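Local atomic coordinates of 1,3-alpha-isomaltosidase (Kribbella flavida DSM 17836, PDB entry 5X3I), a protein that hydrolyses the alpha-1,3-glucosidic linkages of a cyclic tetrasaccharide made from starch, releasing isomaltose inside the cell. Residues G341-R346 against R457-H462; A348-T353 against E362-R367; P395-E400 against A408-M413; P441-Q446 against N494-H499. The protein carries 1 engineered substitution. All blocks are in the same frame, centred on the assembly; numbering follows the deposited sequence.

Overall arrangement
All four contacts fall in the TIM-barrel domain of this family 31 glycoside hydrolase: contacts 1, 3 and 4 join loops to helices around the parallel eight-stranded barrel, and contact 2 pairs two short antiparallel strands. Contacts 1 and 2 have centres about 11 Å apart and touch: Ile344 and Tyr458 pack against Tyr350 and Phe364. The hairpin of contact 2 and, further along the chain, contact 3 both fall between the two segments of contact 1. Contact 3, about 16 Å from contact 4 between centres, meets it where Pro395 and Met413 press on Pro441 and Tyr496. Contacts 1 and 4 alternate along the chain without touching. Contact 4 lies nearest the chain's centre, near the probable active site, whereas contact 2 lies out at the surface.

Contact 1: G341-R346 against R457-H462; sequences GITIWR and RYLVEH
Tyr458 reaches from helix 457-461 into the loop 341-346 and meets it with the outer end of its ring. Its CB leaves the helix with CG placed between the backbone N and the carbonyl carbon (chi1 77°), a torsion that sends the ring along the helix flank toward the loop. Over the outer half of the ring, toward its rim, one face lies against CG of the next residue, Leu459; at the edge there, CE1 and CZ both come to 3.6 Å from Thr343 O. At the tip, OH donates a hydrogen bond of 2.8 Å to Thr343 O, approaching at a C=O...O angle of 134° and tilted 15° from the carbonyl plane. The same hydroxyl oxygen packs 3.4 Å from Ile344 CA and accepts a hydrogen bond from a water, which in turn accepts from Trp345 N; a direct bond and a water bridge thus tie one phenol to two points of the loop backbone. The loop follows strand 330-333 of the TIM barrel, and helix 457-461 precedes strand 467-470 of the same barrel. Leu459 makes the second point of touch: its CD2 methyl lies 3.8 Å from Trp345 NE1, the two side chains meeting at a slant. The indole is further enclosed by Trp336, Trp372 and Phe463, while Phe364 packs on the Tyr458 ring.

Contact 2: A348-T353 against E362-R367; sequences AVYAVT and EDFSYR
Val349 and Ser365 form the hydrogen-bonded pair of a short, weakly bonded antiparallel beta-hairpin at the surface of the TIM-barrel domain. Val349 N donates to Ser365 O, and Ser365 N returns a bond to Val349 O; both are 2.8 Å long. Packing is tight on the side of Ala348, Tyr350 and Phe364. The Tyr350 and Phe364 side chains run side by side in the same direction, but their rings make an offset edge-to-face pair with planes at 69°, the edge atom Phe364 CE1 lying 3.6 Å from Tyr350 CD1 over the tyrosine face. Ala348 CB touches both Tyr366 CE1, at 3.7 Å, and Phe364 CD1. Cut back to an alanine, Tyr350 would no longer offer its face, which would probably leave that edge of Phe364 uncovered and a gap beside Ile344 and His359. The opposite side, bearing Val349 and Ser365, is looser and wet: Arg367 passes loosely alongside, its CG 4.2 Å from Val349 CG2 and one guanidinium face turned to Val349 CG1, and a water donating to Val349 O also binds Ser365 OG. Beyond the paired residues, a second water bridges the two segments, accepting from Ala351 N and donating to Asp363 O, 2.8 Å from each.

Contact 3: P395-E400 against A408-M413; sequences PLQKTE and ADAAAM
Extended chain at Gln397 passes alongside helix 404-415, its CA 6.3 Å from that of Ala410, and the two backbones are joined through side chains. Gln397 carries the contact. Its CG stands anti to the backbone N (chi1 -171°), which directs the chain at the helix, and a bend at chi2 then turns the amide along the helix surface toward Asp409. The aliphatic part meets apolar groups: Met413 SD rests 3.5 Å from Gln397 CB, and the Ala410 methyl is 4.0 Å from Gln397 CG. At the far end NE2 lies 3.5 Å from Asp409 CB, with the amide and carboxylate planes 47° apart. A water links these two groups, accepting from NE2 at 3.0 Å and donating to Asp409 OD2. The amide nitrogen also bonds to Val406 O, and Asp409 OD1 takes a hydrogen bond from Gln405, so both polar ends are fixed by residues of the same helix. Trp452 of helix 446-454 touches both Gln397 and Met413. The contact folds the loop that leaves barrel strand 388-393 back over the helix that follows it, within a beta-alpha unit of the TIM barrel.

Contact 4: P441-Q446 against N494-H499; sequences PDLSVQ and NLYPVH
Tyr496 and His499, one turn apart near the beginning of helix 496-510, present their rings to the loop 441-446 in different ways. Tyr496 comes edge-on: Pro441 O lies in its ring plane, accepting a 2.8 Å hydrogen bond from Tyr496 OH that itself lies in the carbonyl plane. The proline ring crosses the tyrosine side chain at about a right angle, with Pro441 CD 3.3 Å from the hydroxyl oxygen, while Leu443 CD1 reaches Tyr496 CZ at 4.0 Å from an oblique direction. With a phenylalanine here the hydroxyl is gone, and Pro441 O would probably be left without this donor. The loop and helix belong to the TIM barrel, and the Tyr496 side chain is about 8 Å from that of Glu474, probably an active-site residue, as in relatives. His499 instead offers a face. Ser444 CA stands over the centre of its imidazole, a CH-pi contact of 3.7 Å to the ring centroid and 12° off the normal; closer to the helix, His499 CB touches Leu443 O at 3.3 Å. Behind Ser444, an Asx turn shapes the loop: Asp442 OD1 accepts from both Ser444 OG, at 2.7 Å on the syn side, and Ser444 N on the anti side, both tilted to the same face.

Contact 1: G341-R346 against R457-H462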
loop_
_atom_site.group_PDB
_atom_site.type_symbol
_atom_site.label_atom_id
_atom_site.label_comp_id
_atom_site.label_asym_id
_atom_site.label_seq_id
_atom_site.Cartn_x
_atom_site.Cartn_y
_atom_site.Cartn_z
ATOM N N GLY A 341 -17.292 14.398 -6.600
ATOM C CA GLY A 341 -16.721 13.537 -7.586
ATOM C C GLY A 341 -15.209 13.394 -7.582
ATOM O O GLY A 341 -14.721 12.466 -8.108
ATOM N N ILE A 342 -14.510 14.362 -6.994
ATOM C CA ILE A 342 -13.069 14.381 -6.921
ATOM C C ILE A 342 -12.461 14.350 -8.315
ATOM O O ILE A 342 -11.488 13.696 -8.550
ATOM C CB ILE A 342 -12.477 13.253 -6.057
ATOM C CG1 ILE A 342 -13.424 12.807 -4.951
ATOM C CG2 ILE A 342 -11.135 13.637 -5.480
ATOM C CD1 ILE A 342 -13.680 13.795 -3.854
ATOM N N THR A 343 -13.083 15.060 -9.227
ATOM C CA THR A 343 -12.563 15.238 -10.549
ATOM C C THR A 343 -12.807 16.662 -11.035
ATOM O O THR A 343 -12.616 16.954 -12.162
ATOM C CB THR A 343 -13.091 14.163 -11.533
ATOM O OG1 THR A 343 -12.363 14.206 -12.745
ATOM C CG2 THR A 343 -14.550 14.381 -11.786
ATOM N N ILE A 344 -13.199 17.533 -10.123
ATOM C CA ILE A 344 -13.482 18.941 -10.436
ATOM C C ILE A 344 -12.930 19.885 -9.351
ATOM O O ILE A 344 -13.044 19.588 -8.172
ATOM C CB ILE A 344 -15.015 19.158 -10.588
ATOM C CG1 ILE A 344 -15.536 18.467 -11.849
ATOM C CG2 ILE A 344 -15.380 20.640 -10.599
ATOM C CD1 ILE A 344 -17.041 18.476 -11.970
ATOM N N TRP A 345 -12.315 21.002 -9.738
ATOM C CA TRP A 345 -11.788 21.951 -8.749
ATOM C C TRP A 345 -12.911 22.458 -7.828
ATOM O O TRP A 345 -13.997 22.765 -8.293
ATOM C CB TRP A 345 -11.111 23.148 -9.428
ATOM C CG TRP A 345 -9.825 22.870 -10.152
ATOM C CD1 TRP A 345 -9.667 22.618 -11.486
ATOM C CD2 TRP A 345 -8.512 22.863 -9.588
ATOM N NE1 TRP A 345 -8.332 22.441 -11.784
ATOM C CE2 TRP A 345 -7.606 22.584 -10.632
ATOM C CE3 TRP A 345 -8.014 23.064 -8.300
ATOM C CZ2 TRP A 345 -6.240 22.499 -10.424
ATOM C CZ3 TRP A 345 -6.651 22.977 -8.099
ATOM C CH2 TRP A 345 -5.783 22.695 -9.154
ATOM N N ARG A 346 -12.653 22.535 -6.531
ATOM C CA ARG A 346 -13.645 23.078 -5.614
ATOM C C ARG A 346 -14.080 24.488 -6.030
ATOM O O ARG A 346 -13.254 25.305 -6.449
ATOM C CB ARG A 346 -13.128 23.105 -4.179
ATOM C CG ARG A 346 -14.164 23.617 -3.182
ATOM C CD ARG A 346 -13.869 23.150 -1.759
ATOM N NE ARG A 346 -12.704 23.802 -1.181
ATOM C CZ ARG A 346 -12.760 24.803 -0.310
ATOM N NH1 ARG A 346 -13.931 25.291 0.083
ATOM N NH2 ARG A 346 -11.643 25.309 0.179
ATOM N N ARG A 457 -9.392 14.070 -17.865
ATOM C CA ARG A 457 -8.531 14.380 -19.006
ATOM C C ARG A 457 -8.193 15.875 -19.108
ATOM O O ARG A 457 -7.043 16.230 -19.361
ATOM C CB ARG A 457 -9.158 13.901 -20.321
ATOM C CG ARG A 457 -8.317 14.208 -21.562
ATOM C CD ARG A 457 -8.816 13.461 -22.805
ATOM N NE ARG A 457 -8.697 12.025 -22.612
ATOM C CZ ARG A 457 -7.561 11.346 -22.739
ATOM N NH1 ARG A 457 -6.441 11.969 -23.097
ATOM N NH2 ARG A 457 -7.547 10.039 -22.516
ATOM N N TYR A 458 -9.180 16.741 -18.888
ATOM C CA TYR A 458 -8.938 18.183 -18.978
ATOM C C TYR A 458 -7.920 18.663 -17.933
ATOM O O TYR A 458 -7.261 19.679 -18.130
ATOM C CB TYR A 458 -10.245 18.968 -18.836
ATOM C CG TYR A 458 -10.744 19.077 -17.414
ATOM C CD1 TYR A 458 -11.407 18.019 -16.811
ATOM C CD2 TYR A 458 -10.559 20.239 -16.679
ATOM C CE1 TYR A 458 -11.871 18.114 -15.510
ATOM C CE2 TYR A 458 -11.022 20.347 -15.369
ATOM C CZ TYR A 458 -11.675 19.274 -14.793
ATOM O OH TYR A 458 -12.128 19.356 -13.506
ATOM N N LEU A 459 -7.771 17.922 -16.837
ATOM C CA LEU A 459 -6.798 18.293 -15.813
ATOM C C LEU A 459 -5.380 18.161 -16.343
ATOM O O LEU A 459 -4.528 18.996 -16.037
ATOM C CB LEU A 459 -6.960 17.451 -14.545
ATOM C CG LEU A 459 -8.297 17.532 -13.812
ATOM C CD1 LEU A 459 -8.444 16.342 -12.860
ATOM C CD2 LEU A 459 -8.432 18.852 -13.043
ATOM N N VAL A 460 -5.126 17.108 -17.119
ATOM C CA VAL A 460 -3.818 16.935 -17.753
ATOM C C VAL A 460 -3.655 17.743 -19.056
ATOM O O VAL A 460 -2.602 18.317 -19.297
ATOM C CB VAL A 460 -3.515 15.451 -18.045
ATOM C CG1 VAL A 460 -2.108 15.305 -18.545
ATOM C CG2 VAL A 460 -3.661 14.616 -16.782
ATOM N N GLU A 461 -4.682 17.775 -19.896
ATOM C CA GLU A 461 -4.544 18.400 -21.212
ATOM C C GLU A 461 -4.677 19.937 -21.181
ATOM O O GLU A 461 -3.913 20.630 -21.833
ATOM C CB GLU A 461 -5.538 17.778 -22.197
ATOM C CG GLU A 461 -5.196 16.322 -22.477
ATOM C CD GLU A 461 -5.981 15.705 -23.617
ATOM O OE1 GLU A 461 -6.868 16.365 -24.188
ATOM O OE2 GLU A 461 -5.714 14.524 -23.923
ATOM N N HIS A 462 -5.628 20.460 -20.420
ATOM C CA HIS A 462 -5.768 21.904 -20.269
ATOM C C HIS A 462 -4.880 22.422 -19.142
ATOM O O HIS A 462 -4.048 23.288 -19.368
ATOM C CB HIS A 462 -7.219 22.316 -20.034
ATOM C CG HIS A 462 -7.384 23.778 -19.740
ATOM N ND1 HIS A 462 -7.210 24.758 -20.696
ATOM C CD2 HIS A 462 -7.687 24.425 -18.590
ATOM C CE1 HIS A 462 -7.402 25.943 -20.146
ATOM N NE2 HIS A 462 -7.700 25.769 -18.872
HETATM O O HOH W 1 -12.837 22.080 -12.561
#

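Contact 2: A348-T353 against E362-R367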
loop_
_atom_site.group_PDB
_atom_site.type_symbol
_atom_site.label_atom_id
_atom_site.label_comp_id
_atom_site.label_asym_id
_atom_site.label_seq_id
_atom_site.Cartn_x
_atom_site.Cartn_y
_atom_site.Cartn_z
ATOM N N ALA A 348 -15.869 25.246 -8.592
ATOM C CA ALA A 348 -16.000 25.436 -10.030
ATOM C C ALA A 348 -17.474 25.540 -10.382
ATOM O O ALA A 348 -18.306 24.897 -9.754
ATOM C CB ALA A 348 -15.355 24.303 -10.795
ATOM N N VAL A 349 -17.785 26.339 -11.393
ATOM C CA VAL A 349 -19.164 26.538 -11.823
ATOM C C VAL A 349 -19.384 26.014 -13.246
ATOM O O VAL A 349 -18.645 26.342 -14.164
ATOM C CB VAL A 349 -19.548 28.025 -11.737
ATOM C CG1 VAL A 349 -20.912 28.267 -12.350
ATOM C CG2 VAL A 349 -19.511 28.486 -10.289
ATOM N N TYR A 350 -20.386 25.167 -13.413
ATOM C CA TYR A 350 -20.600 24.473 -14.677
ATOM C C TYR A 350 -22.027 23.951 -14.779
ATOM O O TYR A 350 -22.705 23.795 -13.777
ATOM C CB TYR A 350 -19.613 23.310 -14.815
ATOM C CG TYR A 350 -19.726 22.334 -13.675
ATOM C CD1 TYR A 350 -19.116 22.588 -12.456
ATOM C CD2 TYR A 350 -20.476 21.168 -13.804
ATOM C CE1 TYR A 350 -19.239 21.699 -11.393
ATOM C CE2 TYR A 350 -20.596 20.273 -12.749
ATOM C CZ TYR A 350 -19.976 20.551 -11.549
ATOM O OH TYR A 350 -20.090 19.684 -10.508
ATOM N N ALA A 351 -22.468 23.651 -15.989
ATOM C CA ALA A 351 -23.736 22.968 -16.164
ATOM C C ALA A 351 -23.507 21.467 -16.029
ATOM O O ALA A 351 -22.677 20.914 -16.719
ATOM C CB ALA A 351 -24.345 23.300 -17.512
ATOM N N VAL A 352 -24.244 20.823 -15.134
ATOM C CA VAL A 352 -24.156 19.376 -14.938
ATOM C C VAL A 352 -24.535 18.608 -16.207
ATOM O O VAL A 352 -25.497 18.948 -16.879
ATOM C CB VAL A 352 -25.070 18.919 -13.772
ATOM C CG1 VAL A 352 -25.179 17.392 -13.712
ATOM C CG2 VAL A 352 -24.575 19.477 -12.441
ATOM N N THR A 353 -23.777 17.571 -16.543
ATOM C CA THR A 353 -24.168 16.728 -17.654
ATOM C C THR A 353 -25.001 15.579 -17.086
ATOM O O THR A 353 -24.478 14.688 -16.400
ATOM C CB THR A 353 -22.930 16.211 -18.445
ATOM O OG1 THR A 353 -21.911 15.800 -17.533
ATOM C CG2 THR A 353 -22.355 17.316 -19.315
ATOM N N GLU A 362 -13.632 24.063 -20.999
ATOM C CA GLU A 362 -14.407 25.273 -21.200
ATOM C C GLU A 362 -15.792 25.204 -20.537
ATOM O O GLU A 362 -16.484 26.208 -20.482
ATOM C CB GLU A 362 -14.537 25.570 -22.699
ATOM C CG GLU A 362 -15.214 24.475 -23.498
ATOM C CD GLU A 362 -14.251 23.431 -24.062
ATOM O OE1 GLU A 362 -13.106 23.289 -23.556
ATOM O OE2 GLU A 362 -14.660 22.740 -25.023
ATOM N N ASP A 363 -16.189 24.036 -20.033
ATOM C CA ASP A 363 -17.428 23.925 -19.262
ATOM C C ASP A 363 -17.353 24.712 -17.956
ATOM O O ASP A 363 -18.375 25.067 -17.388
ATOM C CB ASP A 363 -17.761 22.469 -18.904
ATOM C CG ASP A 363 -17.963 21.574 -20.114
ATOM O OD1 ASP A 363 -18.123 22.063 -21.247
ATOM O OD2 ASP A 363 -17.986 20.354 -19.906
ATOM N N PHE A 364 -16.141 24.937 -17.465
ATOM C CA PHE A 364 -15.949 25.432 -16.107
ATOM C C PHE A 364 -15.670 26.937 -16.040
ATOM O O PHE A 364 -14.899 27.472 -16.828
ATOM C CB PHE A 364 -14.801 24.675 -15.429
ATOM C CG PHE A 364 -15.037 23.191 -15.290
ATOM C CD1 PHE A 364 -15.987 22.703 -14.398
ATOM C CD2 PHE A 364 -14.306 22.284 -16.046
ATOM C CE1 PHE A 364 -16.204 21.339 -14.267
ATOM C CE2 PHE A 364 -14.517 20.913 -15.922
ATOM C CZ PHE A 364 -15.466 20.437 -15.034
ATOM N N SER A 365 -16.305 27.604 -15.088
ATOM C CA SER A 365 -15.918 28.954 -14.702
ATOM C C SER A 365 -15.403 28.910 -13.282
ATOM O O SER A 365 -15.873 28.113 -12.489
ATOM C CB SER A 365 -17.088 29.938 -14.799
ATOM O OG SER A 365 -17.723 29.842 -16.055
ATOM N N TYR A 366 -14.457 29.782 -12.970
ATOM C CA TYR A 366 -13.881 29.858 -11.640
ATOM C C TYR A 366 -14.086 31.270 -11.078
ATOM O O TYR A 366 -13.664 32.257 -11.666
ATOM C CB TYR A 366 -12.400 29.454 -11.693
ATOM C CG TYR A 366 -12.220 28.091 -12.334
ATOM C CD1 TYR A 366 -12.300 26.930 -11.576
ATOM C CD2 TYR A 366 -12.016 27.964 -13.703
ATOM C CE1 TYR A 366 -12.168 25.675 -12.160
ATOM C CE2 TYR A 366 -11.881 26.716 -14.294
ATOM C CZ TYR A 366 -11.962 25.575 -13.512
ATOM O OH TYR A 366 -11.839 24.344 -14.091
ATOM N N ARG A 367 -14.762 31.352 -9.946
ATOM C CA ARG A 367 -15.157 32.635 -9.382
ATOM C C ARG A 367 -14.055 33.266 -8.551
ATOM O O ARG A 367 -13.345 32.566 -7.826
ATOM C CB ARG A 367 -16.420 32.461 -8.542
ATOM C CG ARG A 367 -17.645 32.180 -9.389
ATOM C CD ARG A 367 -17.819 33.292 -10.416
ATOM N NE ARG A 367 -18.085 32.797 -11.764
ATOM C CZ ARG A 367 -19.305 32.614 -12.252
ATOM N NH1 ARG A 367 -20.360 32.877 -11.494
ATOM N NH2 ARG A 367 -19.472 32.173 -13.492
HETATM O O HOH W 2 -19.274 27.716 -16.509
HETATM O O HOH W 3 -20.897 24.349 -18.242
#

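Contact 3: P395-E400 against A408-M413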
loop_
_atom_site.group_PDB
_atom_site.type_symbol
_atom_site.label_atom_id
_atom_site.label_comp_id
_atom_site.label_asym_id
_atom_site.label_seq_id
_atom_site.Cartn_x
_atom_site.Cartn_y
_atom_site.Cartn_z
ATOM N N PRO A 395 -10.340 5.860 -6.016
ATOM C CA PRO A 395 -11.174 5.132 -6.981
ATOM C C PRO A 395 -12.552 4.813 -6.414
ATOM O O PRO A 395 -12.898 3.637 -6.264
ATOM C CB PRO A 395 -10.378 3.852 -7.223
ATOM C CG PRO A 395 -9.728 3.600 -5.886
ATOM C CD PRO A 395 -9.411 4.960 -5.309
ATOM N N LEU A 396 -13.303 5.856 -6.087
ATOM C CA LEU A 396 -14.613 5.735 -5.463
ATOM C C LEU A 396 -15.539 6.835 -5.951
ATOM O O LEU A 396 -15.123 7.983 -6.082
ATOM C CB LEU A 396 -14.501 5.812 -3.941
ATOM C CG LEU A 396 -13.754 4.679 -3.242
ATOM C CD1 LEU A 396 -13.533 5.000 -1.767
ATOM C CD2 LEU A 396 -14.527 3.386 -3.421
ATOM N N GLN A 397 -16.788 6.471 -6.194
ATOM C CA GLN A 397 -17.818 7.412 -6.577
ATOM C C GLN A 397 -18.872 7.503 -5.480
ATOM O O GLN A 397 -19.641 6.566 -5.283
ATOM C CB GLN A 397 -18.460 6.986 -7.888
ATOM C CG GLN A 397 -19.403 8.007 -8.476
ATOM C CD GLN A 397 -18.655 9.194 -9.056
ATOM O OE1 GLN A 397 -17.467 9.109 -9.316
ATOM N NE2 GLN A 397 -19.349 10.304 -9.242
ATOM N N LYS A 398 -18.910 8.639 -4.793
ATOM C CA LYS A 398 -19.820 8.851 -3.674
ATOM C C LYS A 398 -21.273 8.684 -4.089
ATOM O O LYS A 398 -21.698 9.189 -5.124
ATOM C CB LYS A 398 -19.619 10.235 -3.063
ATOM C CG LYS A 398 -18.298 10.426 -2.347
ATOM C CD LYS A 398 -18.304 11.722 -1.567
ATOM C CE LYS A 398 -16.973 11.982 -0.903
ATOM N NZ LYS A 398 -16.974 13.240 -0.128
ATOM N N THR A 399 -22.000 7.889 -3.317
ATOM C CA THR A 399 -23.433 7.698 -3.507
ATOM C C THR A 399 -24.337 8.504 -2.568
ATOM O O THR A 399 -25.551 8.454 -2.693
ATOM C CB THR A 399 -23.782 6.227 -3.346
ATOM O OG1 THR A 399 -23.302 5.771 -2.078
ATOM C CG2 THR A 399 -23.112 5.433 -4.439
ATOM N N GLU A 400 -23.749 9.241 -1.634
ATOM C CA GLU A 400 -24.526 9.879 -0.575
ATOM C C GLU A 400 -25.257 11.136 -1.043
ATOM O O GLU A 400 -26.038 11.714 -0.298
ATOM C CB GLU A 400 -23.625 10.214 0.614
ATOM C CG GLU A 400 -22.716 11.395 0.375
ATOM C CD GLU A 400 -21.437 11.324 1.184
ATOM O OE1 GLU A 400 -20.669 10.359 0.993
ATOM O OE2 GLU A 400 -21.204 12.232 2.008
ATOM N N ALA A 408 -25.302 12.144 -10.999
ATOM C CA ALA A 408 -25.470 11.805 -12.401
ATOM C C ALA A 408 -24.452 10.744 -12.824
ATOM O O ALA A 408 -24.790 9.826 -13.549
ATOM C CB ALA A 408 -25.341 13.038 -13.271
ATOM N N ASP A 409 -23.209 10.883 -12.365
ATOM C CA ASP A 409 -22.148 9.953 -12.746
ATOM C C ASP A 409 -22.350 8.574 -12.097
ATOM O O ASP A 409 -22.116 7.554 -12.728
ATOM C CB ASP A 409 -20.770 10.519 -12.381
ATOM C CG ASP A 409 -20.371 11.727 -13.258
ATOM O OD1 ASP A 409 -21.140 12.095 -14.159
ATOM O OD2 ASP A 409 -19.280 12.296 -13.047
ATOM N N ALA A 410 -22.775 8.555 -10.839
ATOM C CA ALA A 410 -23.029 7.296 -10.152
ATOM C C ALA A 410 -24.135 6.534 -10.874
ATOM O O ALA A 410 -24.039 5.332 -11.073
ATOM C CB ALA A 410 -23.400 7.533 -8.705
ATOM N N ALA A 411 -25.174 7.253 -11.278
ATOM C CA ALA A 411 -26.283 6.644 -11.992
ATOM C C ALA A 411 -25.811 6.106 -13.337
ATOM O O ALA A 411 -26.203 5.018 -13.732
ATOM C CB ALA A 411 -27.416 7.635 -12.183
ATOM N N ALA A 412 -24.975 6.871 -14.034
ATOM C CA ALA A 412 -24.405 6.405 -15.287
ATOM C C ALA A 412 -23.560 5.151 -15.072
ATOM O O ALA A 412 -23.552 4.274 -15.910
ATOM C CB ALA A 412 -23.571 7.484 -15.933
ATOM N N MET A 413 -22.845 5.091 -13.957
ATOM C CA MET A 413 -21.999 3.941 -13.668
ATOM C C MET A 413 -22.820 2.660 -13.596
ATOM O O MET A 413 -22.428 1.640 -14.143
ATOM C CB MET A 413 -21.239 4.134 -12.359
ATOM C CG MET A 413 -20.059 5.069 -12.437
ATOM S SD MET A 413 -19.254 5.284 -10.853
ATOM C CE MET A 413 -18.329 3.770 -10.702
HETATM O O HOH W 4 -17.917 12.305 -10.965
#

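Contact 4: P441-Q446 against N494-H499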
loop_
_atom_site.group_PDB
_atom_site.type_symbol
_atom_site.label_atom_id
_atom_site.label_comp_id
_atom_site.label_asym_id
_atom_site.label_seq_id
_atom_site.Cartn_x
_atom_site.Cartn_y
_atom_site.Cartn_z
ATOM N N PRO A 441 -15.293 2.187 -9.556
ATOM C CA PRO A 441 -15.298 1.995 -11.009
ATOM C C PRO A 441 -14.596 0.690 -11.351
ATOM O O PRO A 441 -13.612 0.347 -10.708
ATOM C CB PRO A 441 -14.518 3.207 -11.536
ATOM C CG PRO A 441 -13.598 3.562 -10.431
ATOM C CD PRO A 441 -14.343 3.227 -9.136
ATOM N N ASP A 442 -15.053 -0.023 -12.363
ATOM C CA ASP A 442 -14.419 -1.295 -12.595
ATOM C C ASP A 442 -13.291 -1.056 -13.576
ATOM O O ASP A 442 -13.475 -1.104 -14.783
ATOM C CB ASP A 442 -15.466 -2.269 -13.157
ATOM C CG ASP A 442 -14.951 -3.679 -13.343
ATOM O OD1 ASP A 442 -13.738 -3.923 -13.292
ATOM O OD2 ASP A 442 -15.802 -4.554 -13.572
ATOM N N LEU A 443 -12.086 -1.018 -13.035
ATOM C CA LEU A 443 -10.924 -0.564 -13.785
ATOM C C LEU A 443 -10.233 -1.782 -14.365
ATOM O O LEU A 443 -9.176 -1.676 -14.970
ATOM C CB LEU A 443 -9.982 0.268 -12.904
ATOM C CG LEU A 443 -10.576 1.603 -12.419
ATOM C CD1 LEU A 443 -9.674 2.275 -11.414
ATOM C CD2 LEU A 443 -10.889 2.551 -13.590
ATOM N N SER A 444 -10.848 -2.945 -14.162
ATOM C CA SER A 444 -10.318 -4.182 -14.722
ATOM C C SER A 444 -10.434 -4.246 -16.242
ATOM O O SER A 444 -9.790 -5.076 -16.862
ATOM C CB SER A 444 -11.021 -5.402 -14.114
ATOM O OG SER A 444 -12.257 -5.665 -14.751
ATOM N N VAL A 445 -11.267 -3.399 -16.840
ATOM C CA VAL A 445 -11.407 -3.421 -18.295
ATOM C C VAL A 445 -11.235 -2.040 -18.936
ATOM O O VAL A 445 -11.529 -1.008 -18.334
ATOM C CB VAL A 445 -12.766 -4.003 -18.736
ATOM C CG1 VAL A 445 -12.881 -5.470 -18.316
ATOM C CG2 VAL A 445 -13.898 -3.190 -18.175
ATOM N N GLN A 446 -10.775 -2.050 -20.180
ATOM C CA GLN A 446 -10.351 -0.840 -20.858
ATOM C C GLN A 446 -11.457 0.214 -20.994
ATOM O O GLN A 446 -11.193 1.395 -20.775
ATOM C CB GLN A 446 -9.790 -1.184 -22.239
ATOM C CG GLN A 446 -9.097 -0.011 -22.913
ATOM C CD GLN A 446 -7.919 0.513 -22.117
ATOM O OE1 GLN A 446 -6.972 -0.211 -21.836
ATOM N NE2 GLN A 446 -7.975 1.784 -21.754
ATOM N N ASN A 494 -7.387 -8.166 -5.006
ATOM C CA ASN A 494 -5.980 -7.848 -4.857
ATOM C C ASN A 494 -5.409 -7.156 -6.103
ATOM O O ASN A 494 -4.440 -6.417 -6.006
ATOM C CB ASN A 494 -5.155 -9.106 -4.550
ATOM C CG ASN A 494 -5.276 -9.560 -3.101
ATOM O OD1 ASN A 494 -5.505 -8.761 -2.199
ATOM N ND2 ASN A 494 -5.090 -10.853 -2.876
ATOM N N LEU A 495 -6.000 -7.419 -7.263
ATOM C CA LEU A 495 -5.526 -6.825 -8.507
ATOM C C LEU A 495 -6.000 -5.381 -8.697
ATOM O O LEU A 495 -5.401 -4.644 -9.475
ATOM C CB LEU A 495 -5.968 -7.653 -9.714
ATOM C CG LEU A 495 -5.356 -9.046 -9.894
ATOM C CD1 LEU A 495 -5.906 -9.694 -11.149
ATOM C CD2 LEU A 495 -3.838 -8.981 -9.959
ATOM N N TYR A 496 -7.066 -4.999 -7.991
ATOM C CA TYR A 496 -7.688 -3.699 -8.193
ATOM C C TYR A 496 -6.693 -2.531 -8.148
ATOM O O TYR A 496 -6.707 -1.740 -9.060
ATOM C CB TYR A 496 -8.815 -3.432 -7.189
ATOM C CG TYR A 496 -9.625 -2.214 -7.596
ATOM C CD1 TYR A 496 -10.654 -2.324 -8.511
ATOM C CD2 TYR A 496 -9.323 -0.955 -7.095
ATOM C CE1 TYR A 496 -11.381 -1.229 -8.903
ATOM C CE2 TYR A 496 -10.036 0.156 -7.486
ATOM C CZ TYR A 496 -11.059 0.015 -8.393
ATOM O OH TYR A 496 -11.783 1.107 -8.764
ATOM N N PRO A 497 -5.831 -2.434 -7.114
ATOM C CA PRO A 497 -4.919 -1.281 -7.106
ATOM C C PRO A 497 -3.925 -1.266 -8.270
ATOM O O PRO A 497 -3.486 -0.175 -8.639
ATOM C CB PRO A 497 -4.180 -1.413 -5.771
ATOM C CG PRO A 497 -4.318 -2.888 -5.396
ATOM C CD PRO A 497 -5.685 -3.248 -5.892
ATOM N N VAL A 498 -3.586 -2.431 -8.824
ATOM C CA VAL A 498 -2.772 -2.491 -10.031
ATOM C C VAL A 498 -3.485 -1.837 -11.224
ATOM O O VAL A 498 -2.904 -0.983 -11.894
ATOM C CB VAL A 498 -2.402 -3.935 -10.437
ATOM C CG1 VAL A 498 -1.302 -3.889 -11.508
ATOM C CG2 VAL A 498 -1.951 -4.756 -9.228
ATOM N N HIS A 499 -4.723 -2.255 -11.482
ATOM C CA HIS A 499 -5.548 -1.677 -12.537
ATOM C C HIS A 499 -5.679 -0.163 -12.351
ATOM O O HIS A 499 -5.662 0.590 -13.319
ATOM C CB HIS A 499 -6.955 -2.294 -12.563
ATOM C CG HIS A 499 -6.987 -3.758 -12.882
ATOM N ND1 HIS A 499 -6.310 -4.308 -13.947
ATOM C CD2 HIS A 499 -7.637 -4.787 -12.279
ATOM C CE1 HIS A 499 -6.533 -5.610 -13.987
ATOM N NE2 HIS A 499 -7.341 -5.927 -12.990
#